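Local atomic coordinates of CELL WALL surface anchor family protein (Streptococcus pneumoniae, PDB entry 2Y1V), a protein that forms, as the major pilin RrgB, the repeating structural subunit from which the pneumococcal pilus fibre is polymerised. Residues S8-K13 and G98-T103; A49-V54 and I113-S118; N60-E65 and A87-K92; V136-E141 and V152-T157. All blocks are in the same frame, centred on the assembly; numbering follows the deposited sequence.

Contact 1: residues S8-K13 and G98-T103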
loop_
_atom_site.group_PDB
_atom_site.type_symbol
_atom_site.label_atom_id
_atom_site.label_comp_id
_atom_site.label_asym_id
_atom_site.label_seq_id
_atom_site.Cartn_x
_atom_site.Cartn_y
_atom_site.Cartn_z
ATOM N N SER A 8 -29.998 -30.973 28.039
ATOM C CA SER A 8 -28.904 -30.392 27.274
ATOM C C SER A 8 -29.188 -30.398 25.777
ATOM O O SER A 8 -29.875 -31.283 25.271
ATOM C CB SER A 8 -27.598 -31.120 27.529
ATOM O OG SER A 8 -27.387 -32.062 26.494
ATOM N N VAL A 9 -28.626 -29.400 25.094
ATOM C CA VAL A 9 -28.725 -29.244 23.655
ATOM C C VAL A 9 -27.330 -28.991 23.100
ATOM O O VAL A 9 -26.590 -28.152 23.608
ATOM C CB VAL A 9 -29.648 -28.064 23.295
ATOM C CG1 VAL A 9 -29.617 -27.789 21.814
ATOM C CG2 VAL A 9 -31.077 -28.325 23.784
ATOM N N THR A 10 -26.944 -29.722 22.067
ATOM C CA THR A 10 -25.639 -29.493 21.487
ATOM C C THR A 10 -25.783 -29.014 20.056
ATOM O O THR A 10 -26.487 -29.624 19.242
ATOM C CB THR A 10 -24.735 -30.740 21.569
ATOM O OG1 THR A 10 -24.555 -31.110 22.943
ATOM C CG2 THR A 10 -23.385 -30.455 20.960
ATOM N N VAL A 11 -25.137 -27.893 19.757
ATOM C CA VAL A 11 -25.188 -27.331 18.415
ATOM C C VAL A 11 -23.963 -27.776 17.632
ATOM O O VAL A 11 -22.839 -27.559 18.061
ATOM C CB VAL A 11 -25.213 -25.811 18.456
ATOM C CG1 VAL A 11 -25.369 -25.262 17.054
ATOM C CG2 VAL A 11 -26.335 -25.335 19.350
ATOM N N HIS A 12 -24.184 -28.435 16.505
ATOM C CA HIS A 12 -23.087 -28.795 15.635
ATOM C C HIS A 12 -23.222 -27.894 14.440
ATOM O O HIS A 12 -24.276 -27.815 13.815
ATOM C CB HIS A 12 -23.152 -30.268 15.230
ATOM C CG HIS A 12 -23.291 -31.206 16.388
ATOM N ND1 HIS A 12 -22.230 -31.923 16.901
ATOM C CD2 HIS A 12 -24.367 -31.536 17.141
ATOM C CE1 HIS A 12 -22.648 -32.662 17.915
ATOM N NE2 HIS A 12 -23.941 -32.443 18.082
ATOM N N LYS A 13 -22.159 -27.178 14.143
ATOM C CA LYS A 13 -22.194 -26.235 13.071
ATOM C C LYS A 13 -21.633 -26.960 11.872
ATOM O O LYS A 13 -20.489 -27.408 11.885
ATOM C CB LYS A 13 -21.329 -25.046 13.430
ATOM C CG LYS A 13 -21.923 -23.744 13.035
ATOM C CD LYS A 13 -22.175 -23.724 11.582
ATOM C CE LYS A 13 -23.020 -22.551 11.241
ATOM N NZ LYS A 13 -23.071 -22.472 9.793
ATOM N N GLY A 98 -18.881 -29.460 18.692
ATOM C CA GLY A 98 -20.076 -28.607 18.832
ATOM C C GLY A 98 -20.104 -27.766 20.090
ATOM O O GLY A 98 -19.106 -27.677 20.808
ATOM N N ALA A 99 -21.251 -27.135 20.331
ATOM C CA ALA A 99 -21.511 -26.352 21.535
ATOM C C ALA A 99 -22.598 -27.021 22.376
ATOM O O ALA A 99 -23.770 -27.067 21.982
ATOM C CB ALA A 99 -21.925 -24.954 21.167
ATOM N N LYS A 100 -22.206 -27.527 23.538
ATOM C CA LYS A 100 -23.103 -28.278 24.403
ATOM C C LYS A 100 -23.670 -27.404 25.510
ATOM O O LYS A 100 -22.998 -27.136 26.503
ATOM C CB LYS A 100 -22.379 -29.482 25.007
ATOM C CG LYS A 100 -23.252 -30.346 25.916
ATOM C CD LYS A 100 -22.411 -31.242 26.824
ATOM C CE LYS A 100 -23.296 -31.962 27.833
ATOM N NZ LYS A 100 -22.745 -33.301 28.178
ATOM N N PHE A 101 -24.908 -26.965 25.336
ATOM C CA PHE A 101 -25.562 -26.102 26.314
ATOM C C PHE A 101 -26.228 -26.900 27.424
ATOM O O PHE A 101 -26.769 -27.985 27.200
ATOM C CB PHE A 101 -26.619 -25.229 25.642
ATOM C CG PHE A 101 -26.052 -24.175 24.727
ATOM C CD1 PHE A 101 -25.613 -22.964 25.233
ATOM C CD2 PHE A 101 -25.968 -24.394 23.354
ATOM C CE1 PHE A 101 -25.089 -22.008 24.402
ATOM C CE2 PHE A 101 -25.461 -23.427 22.509
ATOM C CZ PHE A 101 -25.020 -22.231 23.035
ATOM N N ASN A 102 -26.198 -26.356 28.625
ATOM C CA ASN A 102 -26.969 -26.931 29.698
ATOM C C ASN A 102 -28.326 -26.279 29.678
ATOM O O ASN A 102 -28.440 -25.070 29.898
ATOM C CB ASN A 102 -26.298 -26.688 31.042
ATOM C CG ASN A 102 -27.133 -27.183 32.193
ATOM O OD1 ASN A 102 -28.256 -27.665 32.000
ATOM N ND2 ASN A 102 -26.595 -27.071 33.401
ATOM N N THR A 103 -29.355 -27.079 29.421
ATOM C CA THR A 103 -30.702 -26.547 29.181
ATOM C C THR A 103 -31.646 -26.763 30.368
ATOM O O THR A 103 -32.823 -26.348 30.349
ATOM C CB THR A 103 -31.304 -27.164 27.909
ATOM O OG1 THR A 103 -31.067 -28.579 27.916
ATOM C CG2 THR A 103 -30.638 -26.587 26.683
#
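Val9 and Val11 set their first torsions alike (chi1 173° and -176°), each placing CG2 anti to the carbonyl carbon, and both branches thereby reach residues of 98-103. Val9 CG2 meets Thr103 CG2 at 3.4 Å, the two side chains crossing at about a right angle. Val11 CG2 comes in the plane of the Phe101 ring, at its edge, 3.8 Å from CE2; the ring is brought there by a chi1 of -69°, which leaves CG beside its own backbone N. An aromatic partner from outside the two segments, Trp55, meets the Phe101 ring edge-to-face. On the other face of the sheet Thr10 lays OG1 against the aliphatic root of Lys100, 3.3 Å from its CG, while the lysine amine travels on toward solvent.

Beneath these contacts runs an antiparallel pairing. Val9 and Phe101 form one hydrogen-bonded pair, with Phe101 N to Val9 O at 2.7 Å and the return bond from Val9 N to Phe101 O longer, at 3.1 Å. Val11 and Ala99 form the other: Val11 N reaches Ala99 O at 2.7 Å, and Ala99 N reaches Val11 O at 2.8 Å. Thr10 and Lys100, between them, are a non-hydrogen-bonded pair. At the end of the pairing His12 turns from 98-103, its ND1 bonded to Glu47 and its ring stacked on Tyr153.

Strand 8-16 also pairs in parallel with strand 149-167, and Lys13 is joined covalently to Asn156 of that strand: the intramolecular isopeptide bond characteristic of Gram-positive pilin domains, here in D1.

Contact 2: residues A49-V54 and I113-S118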
loop_
_atom_site.group_PDB
_atom_site.type_symbol
_atom_site.label_atom_id
_atom_site.label_comp_id
_atom_site.label_asym_id
_atom_site.label_seq_id
_atom_site.Cartn_x
_atom_site.Cartn_y
_atom_site.Cartn_z
ATOM N N ALA A 49 -15.452 -25.717 14.481
ATOM C CA ALA A 49 -15.410 -25.033 15.756
ATOM C C ALA A 49 -15.266 -23.542 15.520
ATOM O O ALA A 49 -14.963 -23.104 14.404
ATOM C CB ALA A 49 -14.233 -25.525 16.570
ATOM N N GLY A 50 -15.441 -22.778 16.596
ATOM C CA GLY A 50 -15.258 -21.342 16.564
ATOM C C GLY A 50 -16.421 -20.563 15.994
ATOM O O GLY A 50 -16.234 -19.455 15.510
ATOM N N VAL A 51 -17.620 -21.127 16.044
ATOM C CA VAL A 51 -18.818 -20.393 15.663
ATOM C C VAL A 51 -19.606 -20.105 16.938
ATOM O O VAL A 51 -19.796 -21.000 17.754
ATOM C CB VAL A 51 -19.653 -21.202 14.635
ATOM C CG1 VAL A 51 -21.014 -20.593 14.401
ATOM C CG2 VAL A 51 -18.889 -21.327 13.324
HETATM N N MSE A 52 -20.039 -18.852 17.119
HETATM C CA MSE A 52 -20.777 -18.448 18.330
HETATM C C MSE A 52 -22.291 -18.585 18.203
HETATM O O MSE A 52 -22.900 -18.107 17.228
HETATM C CB MSE A 52 -20.457 -17.001 18.718
HETATM C CG MSE A 52 -21.248 -16.512 19.941
HETATM SE SE MSE A 52 -20.473 -17.177 21.625
HETATM C CE MSE A 52 -19.203 -15.713 21.964
ATOM N N PHE A 53 -22.891 -19.204 19.216
ATOM C CA PHE A 53 -24.332 -19.430 19.258
ATOM C C PHE A 53 -24.939 -18.882 20.538
ATOM O O PHE A 53 -24.385 -19.050 21.635
ATOM C CB PHE A 53 -24.654 -20.918 19.078
ATOM C CG PHE A 53 -24.700 -21.353 17.636
ATOM C CD1 PHE A 53 -25.864 -21.178 16.867
ATOM C CD2 PHE A 53 -23.580 -21.900 17.041
ATOM C CE1 PHE A 53 -25.909 -21.567 15.534
ATOM C CE2 PHE A 53 -23.596 -22.288 15.727
ATOM C CZ PHE A 53 -24.770 -22.114 14.952
ATOM N N VAL A 54 -26.069 -18.200 20.398
ATOM C CA VAL A 54 -26.696 -17.557 21.539
ATOM C C VAL A 54 -28.174 -17.843 21.522
ATOM O O VAL A 54 -28.787 -17.956 20.459
ATOM C CB VAL A 54 -26.429 -16.025 21.594
ATOM C CG1 VAL A 54 -27.162 -15.331 20.516
ATOM C CG2 VAL A 54 -26.866 -15.452 22.930
ATOM N N ILE A 113 -31.979 -20.195 18.704
ATOM C CA ILE A 113 -30.550 -20.029 18.800
ATOM C C ILE A 113 -30.007 -19.391 17.522
ATOM O O ILE A 113 -30.221 -19.894 16.409
ATOM C CB ILE A 113 -29.812 -21.351 19.081
ATOM C CG1 ILE A 113 -30.648 -22.251 19.992
ATOM C CG2 ILE A 113 -28.456 -21.063 19.713
ATOM C CD1 ILE A 113 -30.195 -23.686 20.010
ATOM N N TYR A 114 -29.288 -18.290 17.691
ATOM C CA TYR A 114 -28.720 -17.567 16.563
ATOM C C TYR A 114 -27.220 -17.765 16.433
ATOM O O TYR A 114 -26.520 -18.028 17.418
ATOM C CB TYR A 114 -28.986 -16.074 16.710
ATOM C CG TYR A 114 -30.411 -15.698 16.427
ATOM C CD1 TYR A 114 -31.395 -15.870 17.389
ATOM C CD2 TYR A 114 -30.775 -15.155 15.196
ATOM C CE1 TYR A 114 -32.695 -15.533 17.134
ATOM C CE2 TYR A 114 -32.075 -14.810 14.936
ATOM C CZ TYR A 114 -33.035 -15.010 15.909
ATOM O OH TYR A 114 -34.343 -14.667 15.660
ATOM N N GLU A 115 -26.738 -17.636 15.198
ATOM C CA GLU A 115 -25.314 -17.580 14.944
ATOM C C GLU A 115 -24.931 -16.108 14.972
ATOM O O GLU A 115 -25.611 -15.258 14.366
ATOM C CB GLU A 115 -24.968 -18.199 13.594
ATOM C CG GLU A 115 -23.461 -18.246 13.287
ATOM C CD GLU A 115 -23.138 -18.899 11.941
ATOM O OE1 GLU A 115 -23.851 -19.842 11.524
ATOM O OE2 GLU A 115 -22.161 -18.463 11.299
ATOM N N ILE A 116 -23.854 -15.795 15.685
ATOM C CA ILE A 116 -23.392 -14.411 15.720
ATOM C C ILE A 116 -22.031 -14.255 15.072
ATOM O O ILE A 116 -20.983 -14.358 15.729
ATOM C CB ILE A 116 -23.459 -13.825 17.134
ATOM C CG1 ILE A 116 -24.902 -13.958 17.634
ATOM C CG2 ILE A 116 -23.036 -12.366 17.117
ATOM C CD1 ILE A 116 -25.095 -13.576 19.074
ATOM N N HIS A 117 -22.082 -14.030 13.758
ATOM C CA HIS A 117 -20.908 -13.970 12.897
ATOM C C HIS A 117 -19.898 -13.023 13.500
ATOM O O HIS A 117 -18.704 -13.242 13.443
ATOM C CB HIS A 117 -21.299 -13.433 11.523
ATOM C CG HIS A 117 -22.052 -14.407 10.671
ATOM N ND1 HIS A 117 -23.413 -14.323 10.471
ATOM C CD2 HIS A 117 -21.634 -15.469 9.942
ATOM C CE1 HIS A 117 -23.805 -15.304 9.674
ATOM N NE2 HIS A 117 -22.744 -16.008 9.331
ATOM N N SER A 118 -20.419 -11.955 14.073
ATOM C CA SER A 118 -19.617 -10.881 14.562
ATOM C C SER A 118 -18.819 -11.236 15.820
ATOM O O SER A 118 -17.966 -10.469 16.228
ATOM C CB SER A 118 -20.531 -9.688 14.842
ATOM O OG SER A 118 -19.767 -8.498 14.843
#
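Phe53 and Glu115 form the close-packed half of this contact. The phenyl ring has Glu115 CA over one face, and its CE1 lies 4.0 Å from Glu115 CB. Ile113 approaches the same ring obliquely, CG2 at 3.9 Å from Phe53 CD1. With CG anti to the backbone N (chi1 -177°) and the chain extended beyond it, Glu115 runs on past Val51, whose CG1 rests 3.6 Å from Glu115 CG. Val51 thus lines the hydrocarbon part of Glu115, while its carboxylate, turned 57° from the plane of the Phe53 ring, lies beside Lys13, which is joined covalently to Asn156.

Met52, a selenomethionine in this crystal, makes the looser side. Its CG lies 4.5 Å from Ile116 CB, and beyond it the bends at chi2 and chi3 lead the selenium away from 113-118; the residue remains partly accessible to solvent. Its backbone is held more firmly than its side chain, since Met52 O accepts Ile116 N at 2.9 Å. Two residues on, beyond the non-hydrogen-bonded pair of Phe53 and Glu115, Val54 and Tyr114 form a reciprocal antiparallel pair, 3.0 Å from Val54 N to Tyr114 O and 2.8 Å from Tyr114 N to Val54 O. The phenol of Tyr114 leads off to a hydrogen bond with Asn60.

These are the two inner strands of a four-stranded antiparallel sheet. Strand 91-93 flanks 52-57, strand 138-142 flanks 109-115, and strand 8-16 packs against Phe53 through Val11 and Lys13.

Contact 3: residues N60-E65 and A87-K92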
loop_
_atom_site.group_PDB
_atom_site.type_symbol
_atom_site.label_atom_id
_atom_site.label_comp_id
_atom_site.label_asym_id
_atom_site.label_seq_id
_atom_site.Cartn_x
_atom_site.Cartn_y
_atom_site.Cartn_z
ATOM N N ASN A 60 -37.223 -13.171 19.949
ATOM C CA ASN A 60 -35.925 -12.725 19.461
ATOM C C ASN A 60 -35.140 -11.897 20.476
ATOM O O ASN A 60 -34.179 -11.209 20.130
ATOM C CB ASN A 60 -36.110 -11.984 18.140
ATOM C CG ASN A 60 -36.956 -12.778 17.155
ATOM O OD1 ASN A 60 -36.763 -13.990 16.992
ATOM N ND2 ASN A 60 -37.898 -12.105 16.498
ATOM N N GLU A 61 -35.553 -11.997 21.732
ATOM C CA GLU A 61 -34.868 -11.347 22.859
ATOM C C GLU A 61 -33.893 -12.297 23.557
ATOM O O GLU A 61 -34.250 -13.416 23.925
ATOM C CB GLU A 61 -35.908 -10.853 23.849
ATOM C CG GLU A 61 -35.399 -10.600 25.227
ATOM C CD GLU A 61 -35.102 -9.147 25.504
ATOM O OE1 GLU A 61 -34.165 -8.594 24.883
ATOM O OE2 GLU A 61 -35.811 -8.565 26.353
ATOM N N ILE A 62 -32.657 -11.845 23.742
ATOM C CA ILE A 62 -31.610 -12.678 24.327
ATOM C C ILE A 62 -31.922 -13.086 25.756
ATOM O O ILE A 62 -32.372 -12.255 26.569
ATOM C CB ILE A 62 -30.249 -11.971 24.318
ATOM C CG1 ILE A 62 -29.636 -12.012 22.914
ATOM C CG2 ILE A 62 -29.286 -12.640 25.336
ATOM C CD1 ILE A 62 -28.391 -11.151 22.769
ATOM N N ILE A 63 -31.662 -14.360 26.069
ATOM C CA ILE A 63 -31.965 -14.892 27.397
ATOM C C ILE A 63 -30.722 -15.429 28.083
ATOM O O ILE A 63 -29.715 -15.698 27.435
ATOM C CB ILE A 63 -33.012 -16.026 27.352
ATOM C CG1 ILE A 63 -32.400 -17.303 26.756
ATOM C CG2 ILE A 63 -34.246 -15.596 26.606
ATOM C CD1 ILE A 63 -33.352 -18.480 26.723
ATOM N N ASP A 64 -30.805 -15.562 29.400
ATOM C CA ASP A 64 -29.766 -16.200 30.170
ATOM C C ASP A 64 -30.203 -17.643 30.348
ATOM O O ASP A 64 -31.221 -18.054 29.775
ATOM C CB ASP A 64 -29.551 -15.500 31.527
ATOM C CG ASP A 64 -30.676 -15.764 32.529
ATOM O OD1 ASP A 64 -31.418 -16.768 32.413
ATOM O OD2 ASP A 64 -30.812 -14.954 33.465
ATOM N N GLU A 65 -29.487 -18.404 31.173
ATOM C CA GLU A 65 -29.742 -19.842 31.222
ATOM C C GLU A 65 -30.947 -20.276 32.066
ATOM O O GLU A 65 -31.328 -21.438 32.060
ATOM C CB GLU A 65 -28.475 -20.617 31.585
ATOM C CG GLU A 65 -27.886 -20.269 32.930
ATOM C CD GLU A 65 -26.534 -20.920 33.139
ATOM O OE1 GLU A 65 -25.514 -20.375 32.649
ATOM O OE2 GLU A 65 -26.494 -21.977 33.803
ATOM N N ALA A 87 -23.530 -9.736 29.200
ATOM C CA ALA A 87 -22.527 -10.606 29.809
ATOM C C ALA A 87 -23.034 -11.980 30.254
ATOM O O ALA A 87 -22.308 -12.962 30.140
ATOM C CB ALA A 87 -21.841 -9.887 30.980
ATOM N N THR A 88 -24.260 -12.055 30.765
ATOM C CA THR A 88 -24.792 -13.321 31.279
ATOM C C THR A 88 -25.637 -14.093 30.257
ATOM O O THR A 88 -26.349 -15.043 30.614
ATOM C CB THR A 88 -25.665 -13.090 32.526
ATOM O OG1 THR A 88 -26.766 -12.236 32.175
ATOM C CG2 THR A 88 -24.855 -12.441 33.651
ATOM N N ALA A 89 -25.559 -13.703 28.991
ATOM C CA ALA A 89 -26.346 -14.375 27.961
ATOM C C ALA A 89 -25.946 -15.829 27.836
ATOM O O ALA A 89 -24.786 -16.176 28.007
ATOM C CB ALA A 89 -26.208 -13.672 26.601
HETATM N N MSE A 90 -26.923 -16.668 27.529
HETATM C CA MSE A 90 -26.663 -18.057 27.232
HETATM C C MSE A 90 -26.070 -18.167 25.816
HETATM O O MSE A 90 -26.790 -18.297 24.830
HETATM C CB MSE A 90 -27.954 -18.853 27.360
HETATM C CG MSE A 90 -27.781 -20.358 27.421
HETATM SE SE MSE A 90 -29.551 -21.193 27.421
HETATM C CE MSE A 90 -29.020 -23.039 27.780
ATOM N N LYS A 91 -24.748 -18.096 25.742
ATOM C CA LYS A 91 -24.025 -18.131 24.483
ATOM C C LYS A 91 -22.774 -18.980 24.630
ATOM O O LYS A 91 -22.194 -19.037 25.697
ATOM C CB LYS A 91 -23.615 -16.720 24.084
ATOM C CG LYS A 91 -22.785 -16.040 25.142
ATOM C CD LYS A 91 -22.165 -14.745 24.643
ATOM C CE LYS A 91 -21.573 -13.973 25.813
ATOM N NZ LYS A 91 -20.424 -14.675 26.391
ATOM N N LYS A 92 -22.353 -19.620 23.549
ATOM C CA LYS A 92 -21.165 -20.440 23.565
ATOM C C LYS A 92 -20.633 -20.641 22.142
ATOM O O LYS A 92 -21.404 -20.715 21.196
ATOM C CB LYS A 92 -21.493 -21.786 24.216
ATOM C CG LYS A 92 -20.289 -22.587 24.667
ATOM C CD LYS A 92 -20.693 -23.880 25.340
ATOM C CE LYS A 92 -19.434 -24.657 25.778
ATOM N NZ LYS A 92 -19.757 -25.981 26.393
#
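Ile63 and Met90 join the two backbones by one hydrogen bond, Met90 N to Ile63 O at 3.0 Å, practically straight at 179° and lying in the carbonyl plane. Met90, modelled as selenomethionine, contributes its side chain as well. CB passes 3.6 Å from Ile63 O, and from there the chain runs out fully extended, with CG anti to the backbone N (chi1 -165°), until the selenium lies 4.0 Å from Glu65 CA. The stem of the same chain also runs by the exposed Glu65, CG to CB at 4.2 Å.

Met90 is also the centre of an inverse gamma turn, the tight three-residue bend through which the chain enters strand 91-93, an outer strand of the four-stranded sheet. Trp55 of the adjoining strand 52-57 makes backbone hydrogen bonds with both Ile63 and Met90, so that one residue ties the two halves of the contact to that sheet.

On the side of Ala89, Ile62 CG2 touches Ala89 CB at 3.5 Å, a small apolar patch that Leu70 extends by packing on both residues. Ile62 is held to its own neighbours by backbone bonds to Leu70 and Val72. Asp64 presents its methylene to the second segment, CB standing 3.4 Å from Thr88 O. Its chi1 of 73° puts CG between the backbone N and the carbonyl carbon, and OD1 accepts the amide N-H groups of Asn66 and Gln68; the first of these bonds closes an Asx turn. Thr88 lies at the solvent-exposed margin, whereas Met90 is buried against Trp55 and Phe101.

Contact 4: residues V136-E141 and V152-T157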
loop_
_atom_site.group_PDB
_atom_site.type_symbol
_atom_site.label_atom_id
_atom_site.label_comp_id
_atom_site.label_asym_id
_atom_site.label_seq_id
_atom_site.Cartn_x
_atom_site.Cartn_y
_atom_site.Cartn_z
ATOM N N VAL A 136 -30.665 -21.536 10.398
ATOM C CA VAL A 136 -30.302 -20.560 11.424
ATOM C C VAL A 136 -31.293 -19.421 11.222
ATOM O O VAL A 136 -31.489 -18.980 10.099
ATOM C CB VAL A 136 -28.854 -19.996 11.242
ATOM C CG1 VAL A 136 -28.560 -18.925 12.266
ATOM C CG2 VAL A 136 -27.816 -21.090 11.324
ATOM N N PRO A 137 -31.937 -18.954 12.302
ATOM C CA PRO A 137 -31.763 -19.456 13.660
ATOM C C PRO A 137 -32.434 -20.806 13.879
ATOM O O PRO A 137 -33.457 -21.120 13.261
ATOM C CB PRO A 137 -32.472 -18.405 14.509
ATOM C CG PRO A 137 -33.563 -17.884 13.614
ATOM C CD PRO A 137 -32.937 -17.865 12.232
ATOM N N ILE A 138 -31.851 -21.594 14.775
ATOM C CA ILE A 138 -32.428 -22.853 15.167
ATOM C C ILE A 138 -33.679 -22.599 16.008
ATOM O O ILE A 138 -33.638 -21.840 16.983
ATOM C CB ILE A 138 -31.431 -23.651 16.009
ATOM C CG1 ILE A 138 -30.161 -23.924 15.209
ATOM C CG2 ILE A 138 -32.067 -24.941 16.523
ATOM C CD1 ILE A 138 -29.150 -24.723 15.971
ATOM N N GLU A 139 -34.785 -23.232 15.627
ATOM C CA GLU A 139 -36.007 -23.149 16.410
ATOM C C GLU A 139 -36.211 -24.472 17.123
ATOM O O GLU A 139 -36.478 -25.484 16.495
ATOM C CB GLU A 139 -37.204 -22.836 15.518
ATOM C CG GLU A 139 -37.042 -21.558 14.709
ATOM C CD GLU A 139 -37.998 -21.483 13.533
ATOM O OE1 GLU A 139 -38.740 -22.465 13.302
ATOM O OE2 GLU A 139 -38.000 -20.442 12.834
ATOM N N ILE A 140 -36.051 -24.464 18.438
ATOM C CA ILE A 140 -36.224 -25.666 19.232
ATOM C C ILE A 140 -37.172 -25.399 20.392
ATOM O O ILE A 140 -36.926 -24.505 21.218
ATOM C CB ILE A 140 -34.893 -26.151 19.828
ATOM C CG1 ILE A 140 -34.278 -25.062 20.691
ATOM C CG2 ILE A 140 -33.918 -26.546 18.739
ATOM C CD1 ILE A 140 -33.051 -25.536 21.441
ATOM N N GLU A 141 -38.247 -26.176 20.457
ATOM C CA GLU A 141 -39.179 -26.075 21.575
ATOM C C GLU A 141 -38.838 -27.148 22.605
ATOM O O GLU A 141 -38.576 -28.298 22.246
ATOM C CB GLU A 141 -40.624 -26.209 21.086
ATOM C CG GLU A 141 -41.665 -25.861 22.131
ATOM C CD GLU A 141 -43.070 -26.263 21.717
ATOM O OE1 GLU A 141 -43.267 -26.637 20.542
ATOM O OE2 GLU A 141 -43.984 -26.209 22.563
ATOM N N VAL A 152 -28.506 -30.622 17.353
ATOM C CA VAL A 152 -29.071 -29.863 16.222
ATOM C C VAL A 152 -27.999 -29.524 15.168
ATOM O O VAL A 152 -26.820 -29.457 15.494
ATOM C CB VAL A 152 -29.723 -28.567 16.720
ATOM C CG1 VAL A 152 -30.995 -28.886 17.466
ATOM C CG2 VAL A 152 -28.760 -27.790 17.624
ATOM N N TYR A 153 -28.389 -29.303 13.912
ATOM C CA TYR A 153 -27.378 -29.143 12.852
ATOM C C TYR A 153 -27.578 -27.987 11.865
ATOM O O TYR A 153 -27.963 -28.215 10.704
ATOM C CB TYR A 153 -27.192 -30.455 12.074
ATOM C CG TYR A 153 -26.776 -31.617 12.943
ATOM C CD1 TYR A 153 -27.715 -32.307 13.699
ATOM C CD2 TYR A 153 -25.457 -32.011 13.023
ATOM C CE1 TYR A 153 -27.362 -33.357 14.498
ATOM C CE2 TYR A 153 -25.088 -33.077 13.834
ATOM C CZ TYR A 153 -26.060 -33.738 14.566
ATOM O OH TYR A 153 -25.740 -34.787 15.375
ATOM N N PRO A 154 -27.286 -26.751 12.316
ATOM C CA PRO A 154 -27.269 -25.526 11.524
ATOM C C PRO A 154 -26.222 -25.591 10.431
ATOM O O PRO A 154 -25.178 -26.197 10.625
ATOM C CB PRO A 154 -26.884 -24.450 12.554
ATOM C CG PRO A 154 -26.245 -25.217 13.670
ATOM C CD PRO A 154 -27.052 -26.460 13.735
ATOM N N LYS A 155 -26.496 -24.952 9.295
ATOM C CA LYS A 155 -25.652 -25.138 8.123
ATOM C C LYS A 155 -25.056 -23.843 7.628
ATOM O O LYS A 155 -25.642 -22.789 7.824
ATOM C CB LYS A 155 -26.441 -25.840 7.000
ATOM C CG LYS A 155 -27.051 -27.163 7.445
ATOM C CD LYS A 155 -28.352 -27.462 6.713
ATOM C CE LYS A 155 -29.065 -28.664 7.310
ATOM N NZ LYS A 155 -29.715 -28.346 8.608
ATOM N N ASN A 156 -23.902 -23.937 6.965
ATOM C CA ASN A 156 -23.202 -22.768 6.423
ATOM C C ASN A 156 -22.415 -23.010 5.143
ATOM O O ASN A 156 -21.977 -24.118 4.866
ATOM C CB ASN A 156 -22.226 -22.213 7.462
ATOM C CG ASN A 156 -22.920 -21.725 8.712
ATOM O OD1 ASN A 156 -23.419 -20.603 8.802
ATOM N N THR A 157 -22.214 -21.940 4.385
ATOM C CA THR A 157 -21.250 -21.907 3.291
ATOM C C THR A 157 -20.153 -20.932 3.713
ATOM O O THR A 157 -20.358 -20.125 4.613
ATOM C CB THR A 157 -21.886 -21.360 2.012
ATOM O OG1 THR A 157 -22.566 -20.146 2.335
ATOM C CG2 THR A 157 -22.893 -22.344 1.443
#
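Ile138 pushes its CD1 methyl between Val152 and Pro154, 3.5 Å from Val152 CG2 and equally 3.5 Å from Pro154 CD. Two further contacts flank it. Val136 CG2 lies 3.7 Å from Pro154 CB, meeting the proline ring at a slant, and Ile140 CG2 sits 4.0 Å from Val152 CG1, with the two side chains at about a right angle. The reach of Ile138 comes from its torsions: CG1 is anti to the carbonyl carbon (chi1 -60°), and chi2 of -179° then straightens the chain toward 152-157.

No hydrogen bond crosses between the segments; each makes its backbone bonds within its own sheet. Ile138 and Ile140 make backbone bonds to Ile113 and Tyr111 of strand 109-115, whereas Val152 is bonded to Thr10 and His12, and Pro154 to Leu14. Val11 of strand 8-16 packs on Ile138, Val152 and Pro154 alike. A cis peptide precedes Pro137, which turns away from the second segment while its two neighbours, Val136 and Ile138, both pack on Pro154.

Farther out, Lys155 folds back so that NZ donates to Tyr153 O at 2.7 Å, and Asn156 is covalently bonded to Lys13. Across the segments themselves the chemistry is wholly apolar. It implies that these two sheets are held face to face here by the fit of branched side chains and a proline ring, with directional bonding left to the sheets on either side.

The four contacts cluster in one domain near the N-terminal end of the chain. Contact 1 lies about 11 Å from contact 4 and about 12 Å from contact 2, centre to centre, and all three converge on the Lys13–Asn156 isopeptide bond: contact 1 supplies the lysine, contact 4 the asparagine, and contact 2 Glu115, whose OE1 stands 3.2 Å from Lys13 NZ. Contacts 2 and 4, with centres about 10 Å apart, share a sheet, joined by Ile138 N to Ile113 O at 2.9 Å. Contact 3 reaches the same sheet at its other edge, strand 91-93, through Lys92 N to Phe53 O at 2.8 Å, and its centre is about 17 Å from that of contact 4, which it does not touch.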